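Local coordinates for protein glutathione s-transferase I (Zea mays, PDB 1AXD) that transfers glutathione to electrophilic compounds and detoxifies herbicides in maize, working as a dimer of two identical subunits, at residues Y73-R76 against L82-E85. Sequence-based numbering, arbitrary orientation.
Sequences YAAR and LLRE
Ala75 of helix 67-78 meets Leu82 and Leu83 where the chain leaves the thioredoxin-like N-terminal domain of this glutathione S-transferase and heads for helix 88-122, the first long helix of the all-helical C-terminal domain. The site illustrates how a two-domain fold can pack such a junction with small aliphatic groups and leave charged chains at its margin. On the tight side, the methyl CB of Ala75 rests against CD2 of Leu83 at 3.6 Å, while CB of Leu82 approaches that same methyl of Ala75 at 4.0 Å. CD2 of Leu83 also reaches the backbone N of Arg76 at 3.6 Å, so this one branch touches two successive residues near the end of the helix. The packing extends to the C-terminal domain, with Leu82 on Leu165 and Leu83 on Leu162 of helix 162-165, and Leu82 also touches Glu23 of helix 14-24.

The looser side is polar and only partly buried. The Arg76 side chain leaves the helix extended (chi1 -163°) and bends at chi3, which brings the guanidinium over to Glu85. There NH1 forms a long salt bridge of 3.5 Å with OE2 of Glu85; the two planes lie 39° apart, no hydrogen bond joins them, and the glutamate is poorly ordered. The stronger partner of Arg76 is Asp95 of the second subunit, which pairs with NH2, so the charged margin belongs as much to the dimer interface as to the domain junction. A water molecule lies in the guanidinium plane at its edge, accepting from NH2 of Arg76 at 3.0 Å and contacting OE2 of Glu85 only weakly, at 3.5 Å.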
loop_
_atom_site.group_PDB
_atom_site.type_symbol
_atom_site.label_atom_id
_atom_site.label_comp_id
_atom_site.label_asym_id
_atom_site.label_seq_id
_atom_site.Cartn_x
_atom_site.Cartn_y
_atom_site.Cartn_z
ATOM N N TYR A 73 12.501 -1.753 5.030
ATOM C CA TYR A 73 13.529 -1.586 6.047
ATOM C C TYR A 73 14.631 -2.617 5.950
ATOM O O TYR A 73 15.788 -2.263 6.078
ATOM C CB TYR A 73 12.905 -1.651 7.430
ATOM C CG TYR A 73 13.907 -1.575 8.555
ATOM C CD1 TYR A 73 14.445 -0.359 8.949
ATOM C CD2 TYR A 73 14.269 -2.715 9.265
ATOM C CE1 TYR A 73 15.303 -0.276 10.020
ATOM C CE2 TYR A 73 15.128 -2.638 10.343
ATOM C CZ TYR A 73 15.637 -1.417 10.715
ATOM O OH TYR A 73 16.441 -1.322 11.819
ATOM N N ALA A 74 14.291 -3.884 5.775
ATOM C CA ALA A 74 15.315 -4.910 5.682
ATOM C C ALA A 74 16.227 -4.669 4.503
ATOM O O ALA A 74 17.408 -4.986 4.577
ATOM C CB ALA A 74 14.662 -6.276 5.603
ATOM N N ALA A 75 15.691 -4.134 3.411
ATOM C CA ALA A 75 16.505 -3.858 2.231
ATOM C C ALA A 75 17.284 -2.608 2.489
ATOM O O ALA A 75 18.485 -2.597 2.323
ATOM C CB ALA A 75 15.613 -3.719 0.991
ATOM N N ARG A 76 16.598 -1.584 2.954
ATOM C CA ARG A 76 17.181 -0.293 3.273
ATOM C C ARG A 76 18.377 -0.439 4.235
ATOM O O ARG A 76 19.310 0.345 4.156
ATOM C CB ARG A 76 16.075 0.555 3.911
ATOM C CG ARG A 76 16.300 2.046 3.968
ATOM C CD ARG A 76 15.255 2.690 4.890
ATOM N NE ARG A 76 13.927 2.774 4.286
ATOM C CZ ARG A 76 13.633 3.586 3.277
ATOM N NH1 ARG A 76 14.574 4.369 2.763
ATOM N NH2 ARG A 76 12.396 3.642 2.804
ATOM N N LEU A 82 18.054 -3.421 -3.589
ATOM C CA LEU A 82 16.711 -3.926 -3.867
ATOM C C LEU A 82 15.706 -2.788 -3.950
ATOM O O LEU A 82 14.578 -3.020 -4.350
ATOM C CB LEU A 82 16.283 -4.928 -2.783
ATOM C CG LEU A 82 16.928 -6.318 -2.748
ATOM C CD1 LEU A 82 16.550 -7.047 -1.440
ATOM C CD2 LEU A 82 16.487 -7.140 -3.969
ATOM N N LEU A 83 16.116 -1.585 -3.557
ATOM C CA LEU A 83 15.267 -0.394 -3.588
ATOM C C LEU A 83 15.745 0.614 -4.611
ATOM O O LEU A 83 15.085 1.626 -4.811
ATOM C CB LEU A 83 15.249 0.281 -2.213
ATOM C CG LEU A 83 14.130 0.055 -1.196
ATOM C CD1 LEU A 83 13.143 -0.998 -1.701
ATOM C CD2 LEU A 83 14.752 -0.331 0.167
ATOM N N ARG A 84 16.904 0.368 -5.210
ATOM C CA ARG A 84 17.474 1.271 -6.206
ATOM C C ARG A 84 17.519 2.692 -5.690
ATOM O O ARG A 84 17.325 3.630 -6.460
ATOM C CB ARG A 84 16.696 1.184 -7.525
ATOM C CG ARG A 84 16.537 -0.231 -8.046
ATOM C CD ARG A 84 17.883 -0.911 -8.192
ATOM N NE ARG A 84 18.573 -0.514 -9.418
ATOM C CZ ARG A 84 19.545 -1.218 -9.999
ATOM N NH1 ARG A 84 19.973 -2.360 -9.470
ATOM N NH2 ARG A 84 20.040 -0.817 -11.160
ATOM N N GLU A 85 17.750 2.840 -4.386
ATOM C CA GLU A 85 17.845 4.152 -3.760
ATOM C C GLU A 85 19.062 4.801 -4.329
ATOM O O GLU A 85 20.095 4.154 -4.423
ATOM C CB GLU A 85 17.992 4.027 -2.234
ATOM C CG GLU A 85 16.761 3.485 -1.490
ATOM C CD GLU A 85 15.545 4.416 -1.526
ATOM O OE1 GLU A 85 15.517 5.368 -2.341
ATOM O OE2 GLU A 85 14.605 4.183 -0.730
HETATM O O HOH W 1 12.009 5.874 0.829
#